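Local coordinates for protein putative peptidase (Parabacteroides merdae, PDB 4L8K) that probably hydrolyses peptide bonds as a serine peptidase of family S41, at residues I95-Y99 with G298-E304; A89-K93 with A287-T291; P212-L216 with A306-L310. All blocks are in the same frame, centred on the assembly; numbering follows the deposited sequence.

Contact 1: residues I95-Y99 with G298-E304; sequences IQDNY and GRDTIIE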
ATOM      1  N   ILE A  95     -18.175 -10.890  -5.172  1.00 21.16           N
ATOM      2  CA  ILE A  95     -17.741 -12.215  -4.709  1.00 19.20           C
ATOM      3  C   ILE A  95     -17.553 -12.168  -3.166  1.00 22.54           C
ATOM      4  O   ILE A  95     -17.943 -13.100  -2.471  1.00 22.94           O
ATOM      5  CB  ILE A  95     -16.469 -12.698  -5.458  1.00 21.23           C
ATOM      6  CG1 ILE A  95     -16.716 -12.943  -6.972  1.00 19.75           C
ATOM      7  CG2 ILE A  95     -15.825 -13.926  -4.786  1.00 21.62           C
ATOM      8  CD1 ILE A  95     -17.616 -14.064  -7.483  1.00 29.37           C
ATOM      9  N   GLN A  96     -17.000 -11.065  -2.644  1.00 19.59           N
ATOM     10  CA  GLN A  96     -16.828 -10.862  -1.212  1.00 18.91           C
ATOM     11  C   GLN A  96     -18.206 -10.909  -0.470  1.00 24.81           C
ATOM     12  O   GLN A  96     -18.283 -11.455   0.640  1.00 22.42           O
ATOM     13  CB  GLN A  96     -16.098  -9.552  -0.940  1.00 18.99           C
ATOM     14  CG  GLN A  96     -15.730  -9.390   0.533  1.00 22.63           C
ATOM     15  CD  GLN A  96     -15.348  -7.981   0.874  1.00 33.45           C
ATOM     16  OE1 GLN A  96     -16.010  -7.006   0.497  1.00 21.62           O
ATOM     17  NE2 GLN A  96     -14.260  -7.857   1.611  1.00 24.18           N
ATOM     18  N   ASP A  97     -19.287 -10.386  -1.116  1.00 24.03           N
ATOM     19  CA  ASP A  97     -20.675 -10.422  -0.605  1.00 24.46           C
ATOM     20  C   ASP A  97     -21.114 -11.851  -0.271  1.00 29.33           C
ATOM     21  O   ASP A  97     -21.919 -12.028   0.636  1.00 30.30           O
ATOM     22  CB  ASP A  97     -21.678  -9.807  -1.607  1.00 25.66           C
ATOM     23  CG  ASP A  97     -21.555  -8.302  -1.813  1.00 31.96           C
ATOM     24  OD1 ASP A  97     -21.036  -7.617  -0.913  1.00 33.07           O
ATOM     25  OD2 ASP A  97     -21.972  -7.812  -2.886  1.00 37.45           O
ATOM     26  N   ASN A  98     -20.567 -12.871  -0.966  1.00 24.82           N
ATOM     27  CA  ASN A  98     -20.902 -14.269  -0.695  1.00 25.11           C
ATOM     28  C   ASN A  98     -20.332 -14.763   0.643  1.00 29.77           C
ATOM     29  O   ASN A  98     -20.829 -15.744   1.189  1.00 33.42           O
ATOM     30  CB  ASN A  98     -20.424 -15.165  -1.829  1.00 26.81           C
ATOM     31  CG  ASN A  98     -21.132 -14.895  -3.121  1.00 34.50           C
ATOM     32  OD1 ASN A  98     -22.220 -14.330  -3.139  1.00 30.70           O
ATOM     33  ND2 ASN A  98     -20.523 -15.286  -4.232  1.00 24.31           N
ATOM     34  N   TYR A  99     -19.307 -14.096   1.156  1.00 23.36           N
ATOM     35  CA  TYR A  99     -18.645 -14.411   2.416  1.00 22.99           C
ATOM     36  C   TYR A  99     -19.162 -13.523   3.535  1.00 27.48           C
ATOM     37  O   TYR A  99     -19.459 -14.023   4.624  1.00 27.89           O
ATOM     38  CB  TYR A  99     -17.110 -14.278   2.288  1.00 23.03           C
ATOM     39  CG  TYR A  99     -16.523 -15.251   1.283  1.00 21.69           C
ATOM     40  CD1 TYR A  99     -16.488 -14.945  -0.077  1.00 21.97           C
ATOM     41  CD2 TYR A  99     -16.055 -16.501   1.683  1.00 21.45           C
ATOM     42  CE1 TYR A  99     -16.006 -15.861  -1.013  1.00 21.70           C
ATOM     43  CE2 TYR A  99     -15.539 -17.411   0.757  1.00 22.35           C
ATOM     44  CZ  TYR A  99     -15.526 -17.089  -0.592  1.00 25.81           C
ATOM     45  OH  TYR A  99     -15.041 -17.978  -1.521  1.00 24.73           O
ATOM     46  N   GLY A 298     -18.782 -18.238  -7.788  1.00 24.09           N
ATOM     47  CA  GLY A 298     -18.986 -17.198  -6.774  1.00 23.57           C
ATOM     48  C   GLY A 298     -17.983 -17.274  -5.639  1.00 25.99           C
ATOM     49  O   GLY A 298     -18.270 -16.827  -4.518  1.00 22.83           O
ATOM     50  N   ARG A 299     -16.791 -17.848  -5.929  1.00 23.41           N
ATOM     51  CA  ARG A 299     -15.724 -18.066  -4.941  1.00 22.72           C
ATOM     52  C   ARG A 299     -14.561 -17.112  -5.097  1.00 25.29           C
ATOM     53  O   ARG A 299     -14.212 -16.719  -6.218  1.00 24.41           O
ATOM     54  CB  ARG A 299     -15.179 -19.497  -5.064  1.00 20.96           C
ATOM     55  CG  ARG A 299     -16.094 -20.583  -4.533  1.00 25.46           C
ATOM     56  CD  ARG A 299     -15.679 -21.940  -5.094  1.00 35.97           C
ATOM     57  NE  ARG A 299     -14.261 -22.260  -4.857  1.00 35.95           N
ATOM     58  CZ  ARG A 299     -13.808 -22.988  -3.840  1.00 42.21           C
ATOM     59  NH1 ARG A 299     -14.649 -23.483  -2.939  1.00 36.21           N
ATOM     60  NH2 ARG A 299     -12.515 -23.239  -3.723  1.00 21.41           N
ATOM     61  N   ASP A 300     -13.926 -16.777  -3.966  1.00 21.06           N
ATOM     62  CA  ASP A 300     -12.729 -15.947  -3.947  1.00 19.22           C
ATOM     63  C   ASP A 300     -11.573 -16.900  -3.692  1.00 21.97           C
ATOM     64  O   ASP A 300     -11.448 -17.417  -2.584  1.00 21.55           O
ATOM     65  CB  ASP A 300     -12.848 -14.840  -2.847  1.00 20.08           C
ATOM     66  CG  ASP A 300     -11.710 -13.825  -2.795  1.00 25.31           C
ATOM     67  OD1 ASP A 300     -10.534 -14.234  -2.920  1.00 25.75           O
ATOM     68  OD2 ASP A 300     -11.991 -12.623  -2.570  1.00 28.55           O
ATOM     69  N   THR A 301     -10.751 -17.155  -4.708  1.00 19.86           N
ATOM     70  CA  THR A 301      -9.599 -18.071  -4.638  1.00 21.02           C
ATOM     71  C   THR A 301      -8.668 -17.746  -3.455  1.00 25.94           C
ATOM     72  O   THR A 301      -8.191 -18.668  -2.785  1.00 26.40           O
ATOM     73  CB  THR A 301      -8.809 -18.035  -5.966  1.00 24.71           C
ATOM     74  OG1 THR A 301      -9.745 -18.008  -7.039  1.00 25.22           O
ATOM     75  CG2 THR A 301      -7.882 -19.242  -6.147  1.00 20.88           C
ATOM     76  N   ILE A 302      -8.455 -16.437  -3.185  1.00 21.62           N
ATOM     77  CA  ILE A 302      -7.572 -15.961  -2.132  1.00 19.59           C
ATOM     78  C   ILE A 302      -8.189 -16.251  -0.756  1.00 21.42           C
ATOM     79  O   ILE A 302      -7.494 -16.825   0.088  1.00 20.25           O
ATOM     80  CB  ILE A 302      -7.181 -14.462  -2.343  1.00 20.74           C
ATOM     81  CG1 ILE A 302      -6.625 -14.272  -3.781  1.00 19.28           C
ATOM     82  CG2 ILE A 302      -6.145 -14.041  -1.290  1.00 20.30           C
ATOM     83  CD1 ILE A 302      -6.310 -12.821  -4.226  1.00 22.81           C
ATOM     84  N   ILE A 303      -9.484 -15.915  -0.539  1.00 18.45           N
ATOM     85  CA  ILE A 303     -10.124 -16.220   0.748  1.00 19.34           C
ATOM     86  C   ILE A 303     -10.110 -17.756   0.974  1.00 23.46           C
ATOM     87  O   ILE A 303      -9.765 -18.201   2.074  1.00 20.66           O
ATOM     88  CB  ILE A 303     -11.545 -15.606   0.887  1.00 22.18           C
ATOM     89  CG1 ILE A 303     -11.490 -14.055   0.829  1.00 20.48           C
ATOM     90  CG2 ILE A 303     -12.244 -16.084   2.200  1.00 22.85           C
ATOM     91  CD1 ILE A 303     -12.916 -13.338   0.751  1.00 18.74           C
ATOM     92  N   GLU A 304     -10.419 -18.552  -0.088  1.00 20.65           N
ATOM     93  CA  GLU A 304     -10.462 -20.015   0.012  1.00 21.30           C
ATOM     94  C   GLU A 304      -9.093 -20.622   0.362  1.00 24.21           C
ATOM     95  O   GLU A 304      -9.031 -21.495   1.225  1.00 25.44           O
ATOM     96  CB  GLU A 304     -11.003 -20.652  -1.268  1.00 23.43           C
ATOM     97  CG  GLU A 304     -12.458 -20.326  -1.540  1.00 31.37           C
ATOM     98  CD  GLU A 304     -13.487 -20.840  -0.552  1.00 38.79           C
ATOM     99  OE1 GLU A 304     -13.188 -21.783   0.213  1.00 35.44           O
ATOM    100  OE2 GLU A 304     -14.619 -20.317  -0.579  1.00 26.35           O
TER
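Y99 carries CG anti to its carbonyl carbon (chi1 -63°), which sends the ring from helix 93-100 toward residues 300-304, while E304 bends at chi2 (-65°) and brings its carboxylate to the same hydroxyl. Y99 OH donates to E304 OE2 at 2.6 Å, meeting that oxygen on its anti side, with ring and carboxylate planes 52° apart. The same hydroxyl accepts a nearly straight bond from D300 N (2.9 Å), so two bonds fix the end of the ring. Over one face of the Y99 ring lies I303 CD1, offset toward the rim; I303 CG2 makes a separate, off-centre CH-pi contact, 4.2 Å from the Y99 centroid. The segment 298-304 links two helices: G298, at positive phi, ends the first with a Schellman motif, and D300 is the N-cap of helix 301-311, its OD1 accepting from I303 N while OD2 pairs with R155. N98 ND2 lies 2.7 Å from G298 O and donates in the carbonyl plane, on a lone pair. A phenylalanine in place of Y99 would probably leave D300 N and E304 OE2 without the hydroxyl they share. Beside the ring, I95 CG2 packs 3.7 Å from D300 CB.

Contact 2: residues A89-K93 with A287-T291; sequences ANFYK and AVAIT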
ATOM      1  N   ALA A  89      -7.134  -7.476 -10.837  1.00 19.77           N
ATOM      2  CA  ALA A  89      -7.879  -6.833  -9.752  1.00 18.77           C
ATOM      3  C   ALA A  89      -7.682  -7.626  -8.439  1.00 22.12           C
ATOM      4  O   ALA A  89      -7.298  -7.043  -7.417  1.00 21.35           O
ATOM      5  CB  ALA A  89      -9.362  -6.712 -10.110  1.00 18.99           C
ATOM      6  N   ASN A  90      -7.866  -8.961  -8.493  1.00 18.27           N
ATOM      7  CA  ASN A  90      -7.700  -9.914  -7.359  1.00 16.83           C
ATOM      8  C   ASN A  90      -8.575  -9.575  -6.172  1.00 19.02           C
ATOM      9  O   ASN A  90      -8.264  -9.960  -5.029  1.00 19.15           O
ATOM     10  CB  ASN A  90      -6.214 -10.048  -6.929  1.00 14.31           C
ATOM     11  CG  ASN A  90      -5.439 -10.965  -7.855  1.00 24.47           C
ATOM     12  OD1 ASN A  90      -5.954 -11.968  -8.331  1.00 20.11           O
ATOM     13  ND2 ASN A  90      -4.210 -10.632  -8.159  1.00 18.50           N
ATOM     14  N   PHE A  91      -9.719  -8.915  -6.453  1.00 15.72           N
ATOM     15  CA  PHE A  91     -10.740  -8.536  -5.464  1.00 16.73           C
ATOM     16  C   PHE A  91     -12.000  -8.131  -6.215  1.00 24.93           C
ATOM     17  O   PHE A  91     -11.904  -7.401  -7.198  1.00 25.57           O
ATOM     18  CB  PHE A  91     -10.261  -7.370  -4.546  1.00 17.72           C
ATOM     19  CG  PHE A  91     -11.267  -6.970  -3.491  1.00 18.62           C
ATOM     20  CD1 PHE A  91     -11.352  -7.665  -2.286  1.00 22.75           C
ATOM     21  CD2 PHE A  91     -12.162  -5.932  -3.721  1.00 22.43           C
ATOM     22  CE1 PHE A  91     -12.314  -7.330  -1.326  1.00 22.91           C
ATOM     23  CE2 PHE A  91     -13.130  -5.593  -2.764  1.00 25.80           C
ATOM     24  CZ  PHE A  91     -13.194  -6.293  -1.574  1.00 24.06           C
ATOM     25  N   TYR A  92     -13.165  -8.613  -5.764  1.00 21.58           N
ATOM     26  CA  TYR A  92     -14.471  -8.282  -6.331  1.00 21.55           C
ATOM     27  C   TYR A  92     -15.425  -8.231  -5.185  1.00 27.58           C
ATOM     28  O   TYR A  92     -15.584  -9.233  -4.465  1.00 28.76           O
ATOM     29  CB  TYR A  92     -14.931  -9.304  -7.407  1.00 22.18           C
ATOM     30  CG  TYR A  92     -13.949  -9.451  -8.551  1.00 22.43           C
ATOM     31  CD1 TYR A  92     -13.952  -8.554  -9.618  1.00 23.61           C
ATOM     32  CD2 TYR A  92     -12.974 -10.450  -8.539  1.00 21.86           C
ATOM     33  CE1 TYR A  92     -13.033  -8.673 -10.664  1.00 24.53           C
ATOM     34  CE2 TYR A  92     -12.045 -10.565  -9.567  1.00 22.10           C
ATOM     35  CZ  TYR A  92     -12.086  -9.685 -10.633  1.00 28.95           C
ATOM     36  OH  TYR A  92     -11.178  -9.817 -11.647  1.00 32.00           O
ATOM     37  N   LYS A  93     -16.027  -7.064  -4.971  1.00 22.89           N
ATOM     38  CA  LYS A  93     -16.992  -6.820  -3.898  1.00 22.53           C
ATOM     39  C   LYS A  93     -18.166  -7.828  -3.985  1.00 26.64           C
ATOM     40  O   LYS A  93     -18.582  -8.375  -2.963  1.00 26.59           O
ATOM     41  CB  LYS A  93     -17.483  -5.352  -3.997  1.00 24.93           C
ATOM     42  CG  LYS A  93     -18.671  -4.956  -3.118  1.00 34.37           C
ATOM     43  CD  LYS A  93     -18.287  -4.652  -1.663  1.00 34.11           C
ATOM     44  CE  LYS A  93     -19.421  -4.058  -0.839  1.00 36.62           C
ATOM     45  NZ  LYS A  93     -20.677  -4.883  -0.857  1.00 39.02           N
ATOM     46  N   ALA A 287       1.792 -16.410  -3.279  1.00 23.30           N
ATOM     47  CA  ALA A 287       1.107 -15.761  -4.383  1.00 23.03           C
ATOM     48  C   ALA A 287      -0.169 -16.561  -4.730  1.00 26.32           C
ATOM     49  O   ALA A 287      -0.097 -17.765  -4.970  1.00 26.00           O
ATOM     50  CB  ALA A 287       2.035 -15.652  -5.595  1.00 23.81           C
ATOM     51  N   VAL A 288      -1.339 -15.900  -4.670  1.00 21.88           N
ATOM     52  CA  VAL A 288      -2.645 -16.485  -4.986  1.00 21.68           C
ATOM     53  C   VAL A 288      -3.403 -15.441  -5.807  1.00 23.75           C
ATOM     54  O   VAL A 288      -3.453 -14.275  -5.422  1.00 22.99           O
ATOM     55  CB  VAL A 288      -3.485 -16.999  -3.755  1.00 25.43           C
ATOM     56  CG1 VAL A 288      -4.744 -17.730  -4.220  1.00 25.96           C
ATOM     57  CG2 VAL A 288      -2.678 -17.919  -2.844  1.00 24.88           C
ATOM     58  N   ALA A 289      -3.979 -15.860  -6.934  1.00 19.32           N
ATOM     59  CA  ALA A 289      -4.769 -15.009  -7.823  1.00 19.36           C
ATOM     60  C   ALA A 289      -6.185 -15.538  -7.922  1.00 24.97           C
ATOM     61  O   ALA A 289      -6.363 -16.757  -8.003  1.00 26.75           O
ATOM     62  CB  ALA A 289      -4.134 -14.954  -9.234  1.00 19.95           C
ATOM     63  N   ILE A 290      -7.193 -14.638  -7.957  1.00 20.73           N
ATOM     64  CA  ILE A 290      -8.590 -15.058  -8.171  1.00 19.56           C
ATOM     65  C   ILE A 290      -8.684 -15.640  -9.608  1.00 24.27           C
ATOM     66  O   ILE A 290      -8.211 -15.028 -10.561  1.00 23.14           O
ATOM     67  CB  ILE A 290      -9.628 -13.936  -7.895  1.00 21.24           C
ATOM     68  CG1 ILE A 290      -9.578 -13.525  -6.392  1.00 20.00           C
ATOM     69  CG2 ILE A 290     -11.069 -14.397  -8.289  1.00 21.07           C
ATOM     70  CD1 ILE A 290     -10.562 -12.422  -6.015  1.00 25.26           C
ATOM     71  N   THR A 291      -9.209 -16.865  -9.720  1.00 21.83           N
ATOM     72  CA  THR A 291      -9.311 -17.534 -11.009  1.00 22.00           C
ATOM     73  C   THR A 291     -10.652 -17.274 -11.656  1.00 23.25           C
ATOM     74  O   THR A 291     -11.641 -17.022 -10.964  1.00 22.57           O
ATOM     75  CB  THR A 291      -9.047 -19.026 -10.865  1.00 24.49           C
ATOM     76  OG1 THR A 291     -10.093 -19.593 -10.089  1.00 23.07           O
ATOM     77  CG2 THR A 291      -7.697 -19.309 -10.241  1.00 21.89           C
TER
HETATM   78  O   HOH W   1      -6.911 -12.907 -10.909  1.00 26.26           O
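N90 and I290 meet where two loops run together, one leading into helix 93-100 and the other leaving strand 286-287, at the edge of the mixed sheet of the S41 domain, of the ClpP/crotonase clan. The carboxamide of N90 turns its oxygen to the opposing backbone, and the side chain of I290 reaches back over the main chain of N90, so each residue packs against the other's backbone. I290 N donates to N90 OD1 at 3.0 Å, with the donor tilted 27° from the carbonyl plane. Because CG of N90 is anti to its carbonyl carbon (chi1 -79°), the amide swings away from its own C=O and leaves that carbonyl to be met by I290 CD1, 3.5 Å from N90 O. N90 OD1 also lies against the backbone of A289, 3.3 Å from A289 CA. The amide nitrogen of N90 has a weak bond to D243, and N90 O accepts from R155, so side chain and backbone both have further partners.

Y92 and I290 run alongside each other, heading opposite ways. The ring offers its CD2 side to the tip of the isoleucine: I290 CD1 lies 4.0 Å from Y92 CD2, at an oblique approach, while I295 of helix 292-296 touches both side chains. T291, the next residue, is the N-cap of that helix. Between the loops sits a water whose distance to I290 O is suspiciously short, leaving that leg doubtful, and which donates to N90 OD1 at 2.9 Å.

Contact 3: residues P212-L216 with A306-L310; sequences PVIVL and AIGLL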
ATOM      1  N   PRO A 212      -2.456 -17.910  14.428  1.00 20.88           N
ATOM      2  CA  PRO A 212      -2.158 -17.649  13.003  1.00 18.56           C
ATOM      3  C   PRO A 212      -3.037 -16.558  12.363  1.00 21.72           C
ATOM      4  O   PRO A 212      -4.216 -16.392  12.711  1.00 20.50           O
ATOM      5  CB  PRO A 212      -2.394 -19.007  12.351  1.00 20.08           C
ATOM      6  CG  PRO A 212      -2.118 -20.006  13.447  1.00 23.76           C
ATOM      7  CD  PRO A 212      -2.679 -19.356  14.674  1.00 20.99           C
ATOM      8  N   VAL A 213      -2.421 -15.762  11.467  1.00 16.20           N
ATOM      9  CA  VAL A 213      -3.071 -14.669  10.733  1.00 14.47           C
ATOM     10  C   VAL A 213      -2.699 -14.758   9.274  1.00 19.16           C
ATOM     11  O   VAL A 213      -1.503 -14.863   8.949  1.00 19.20           O
ATOM     12  CB  VAL A 213      -2.689 -13.238  11.284  1.00 17.53           C
ATOM     13  CG1 VAL A 213      -3.336 -12.104  10.481  1.00 16.10           C
ATOM     14  CG2 VAL A 213      -3.027 -13.084  12.748  1.00 17.25           C
ATOM     15  N   ILE A 214      -3.699 -14.617   8.388  1.00 16.77           N
ATOM     16  CA  ILE A 214      -3.441 -14.481   6.962  1.00 17.82           C
ATOM     17  C   ILE A 214      -3.809 -13.051   6.573  1.00 21.40           C
ATOM     18  O   ILE A 214      -4.958 -12.666   6.734  1.00 20.21           O
ATOM     19  CB  ILE A 214      -4.109 -15.523   6.013  1.00 21.04           C
ATOM     20  CG1 ILE A 214      -4.018 -17.000   6.549  1.00 22.65           C
ATOM     21  CG2 ILE A 214      -3.566 -15.368   4.588  1.00 16.95           C
ATOM     22  CD1 ILE A 214      -2.632 -17.606   6.708  1.00 24.78           C
ATOM     23  N   VAL A 215      -2.838 -12.267   6.099  1.00 18.12           N
ATOM     24  CA  VAL A 215      -3.061 -10.896   5.617  1.00 16.99           C
ATOM     25  C   VAL A 215      -3.251 -10.997   4.098  1.00 19.40           C
ATOM     26  O   VAL A 215      -2.414 -11.587   3.415  1.00 19.01           O
ATOM     27  CB  VAL A 215      -1.948  -9.877   6.039  1.00 19.85           C
ATOM     28  CG1 VAL A 215      -2.142  -8.508   5.360  1.00 19.28           C
ATOM     29  CG2 VAL A 215      -1.892  -9.712   7.559  1.00 18.85           C
ATOM     30  N   LEU A 216      -4.382 -10.496   3.582  1.00 14.92           N
ATOM     31  CA  LEU A 216      -4.669 -10.562   2.146  1.00 14.11           C
ATOM     32  C   LEU A 216      -4.322  -9.253   1.478  1.00 19.75           C
ATOM     33  O   LEU A 216      -4.729  -8.194   1.953  1.00 19.03           O
ATOM     34  CB  LEU A 216      -6.147 -10.930   1.856  1.00 12.99           C
ATOM     35  CG  LEU A 216      -6.751 -12.185   2.522  1.00 15.62           C
ATOM     36  CD1 LEU A 216      -8.083 -12.528   1.870  1.00 15.13           C
ATOM     37  CD2 LEU A 216      -5.820 -13.428   2.413  1.00 17.61           C
ATOM     38  N   ALA A 306      -6.642 -19.063   1.930  1.00 18.65           N
ATOM     39  CA  ALA A 306      -6.376 -18.601   3.294  1.00 17.76           C
ATOM     40  C   ALA A 306      -7.133 -19.492   4.299  1.00 23.66           C
ATOM     41  O   ALA A 306      -6.541 -19.925   5.296  1.00 22.54           O
ATOM     42  CB  ALA A 306      -6.774 -17.133   3.435  1.00 17.26           C
ATOM     43  N   ILE A 307      -8.424 -19.835   3.992  1.00 22.46           N
ATOM     44  CA  ILE A 307      -9.252 -20.718   4.834  1.00 22.18           C
ATOM     45  C   ILE A 307      -8.582 -22.099   4.890  1.00 24.64           C
ATOM     46  O   ILE A 307      -8.405 -22.624   5.979  1.00 22.86           O
ATOM     47  CB  ILE A 307     -10.744 -20.802   4.361  1.00 24.39           C
ATOM     48  CG1 ILE A 307     -11.510 -19.485   4.642  1.00 22.72           C
ATOM     49  CG2 ILE A 307     -11.487 -22.013   4.995  1.00 22.27           C
ATOM     50  CD1 ILE A 307     -12.918 -19.401   3.894  1.00 20.97           C
ATOM     51  N   GLY A 308      -8.176 -22.629   3.723  1.00 21.28           N
ATOM     52  CA  GLY A 308      -7.496 -23.921   3.619  1.00 21.31           C
ATOM     53  C   GLY A 308      -6.228 -24.007   4.462  1.00 25.14           C
ATOM     54  O   GLY A 308      -6.027 -24.947   5.239  1.00 24.11           O
ATOM     55  N   LEU A 309      -5.389 -22.986   4.351  1.00 24.20           N
ATOM     56  CA  LEU A 309      -4.136 -22.894   5.100  1.00 25.41           C
ATOM     57  C   LEU A 309      -4.357 -22.854   6.619  1.00 29.66           C
ATOM     58  O   LEU A 309      -3.701 -23.595   7.329  1.00 30.36           O
ATOM     59  CB  LEU A 309      -3.330 -21.684   4.642  1.00 25.16           C
ATOM     60  CG  LEU A 309      -1.909 -21.578   5.167  1.00 31.48           C
ATOM     61  CD1 LEU A 309      -1.088 -22.872   4.877  1.00 31.83           C
ATOM     62  CD2 LEU A 309      -1.230 -20.376   4.550  1.00 34.84           C
ATOM     63  N   LEU A 310      -5.285 -22.016   7.100  1.00 26.87           N
ATOM     64  CA  LEU A 310      -5.600 -21.894   8.523  1.00 26.73           C
ATOM     65  C   LEU A 310      -6.244 -23.162   9.115  1.00 32.01           C
ATOM     66  O   LEU A 310      -6.089 -23.419  10.309  1.00 31.42           O
ATOM     67  CB  LEU A 310      -6.530 -20.703   8.773  1.00 26.08           C
ATOM     68  CG  LEU A 310      -5.943 -19.298   8.605  1.00 28.65           C
ATOM     69  CD1 LEU A 310      -7.031 -18.252   8.702  1.00 26.52           C
ATOM     70  CD2 LEU A 310      -4.851 -19.016   9.636  1.00 28.38           C
TER
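I214 is the centre of the contact, its branches spread over three residues of helix 301-311. CG1, anti to the carbonyl carbon (chi1 -44°), extends from strand 213-217 to L310, and I214 CG1 lies 3.6 Å from L310 CG, the closest approach between the two segments. On the other branch, I214 CG2 sits against A306 CB at 3.8 Å. From the end of the longer branch I214 CD1 reaches L309 CD2, also at 3.8 Å, where the two side chains lie roughly perpendicular. I214 and L310 instead overlap lengthwise, pointing opposite ways, so that L310 CD1 and CD2 both lie near I214 CG1. A306 offers only a methyl group, which lets the helix approach the strand here; L216 CD2 reaches A306 CB from further along the strand, at 4.0 Å.

The packing thins toward the start of the strand. P212, exposed, touches the helix through CB alone, 3.7 Å from L310 CD2, and L309 lies at the solvent-facing margin, giving I214 just its CD2 methyl. The interface is apolar throughout.

The axes of 213-216 and 306-310 run nearly antiparallel (165°), 9.2 Å apart at closest approach, as a helix lying over the parallel part of the mixed sheet. Strand 213-217 lies between strands 149-153 and 238-242; I151 touches A306 and L216 from the first, M241 meets I214 and L309 from the second, and I120 of strand 120-125 reaches L310.

How the contacts relate
All three contacts lie on the same side of the chain's centre. Contacts 1 and 3 share helix 301-311, its N-terminal end in contact 1 and its later turns in contact 3, with centres about 13 Å apart; I302 and I303 touch L216 between them. Contacts 1 and 2, centres about 9 Å apart, meet directly, T301 OG1 probably bonding to T291 N. Contacts 2 and 3 do not touch: centres about 15 Å apart, nearest atoms about 6 Å. Along the chain the order is 89-93, 95-99, 212-216, 287-291, 298-304, 306-310. Strand 213-217 and edge strand 286-287 belong to one mixed sheet, and helix 301-311 links its face to the loop and helix of 89-99.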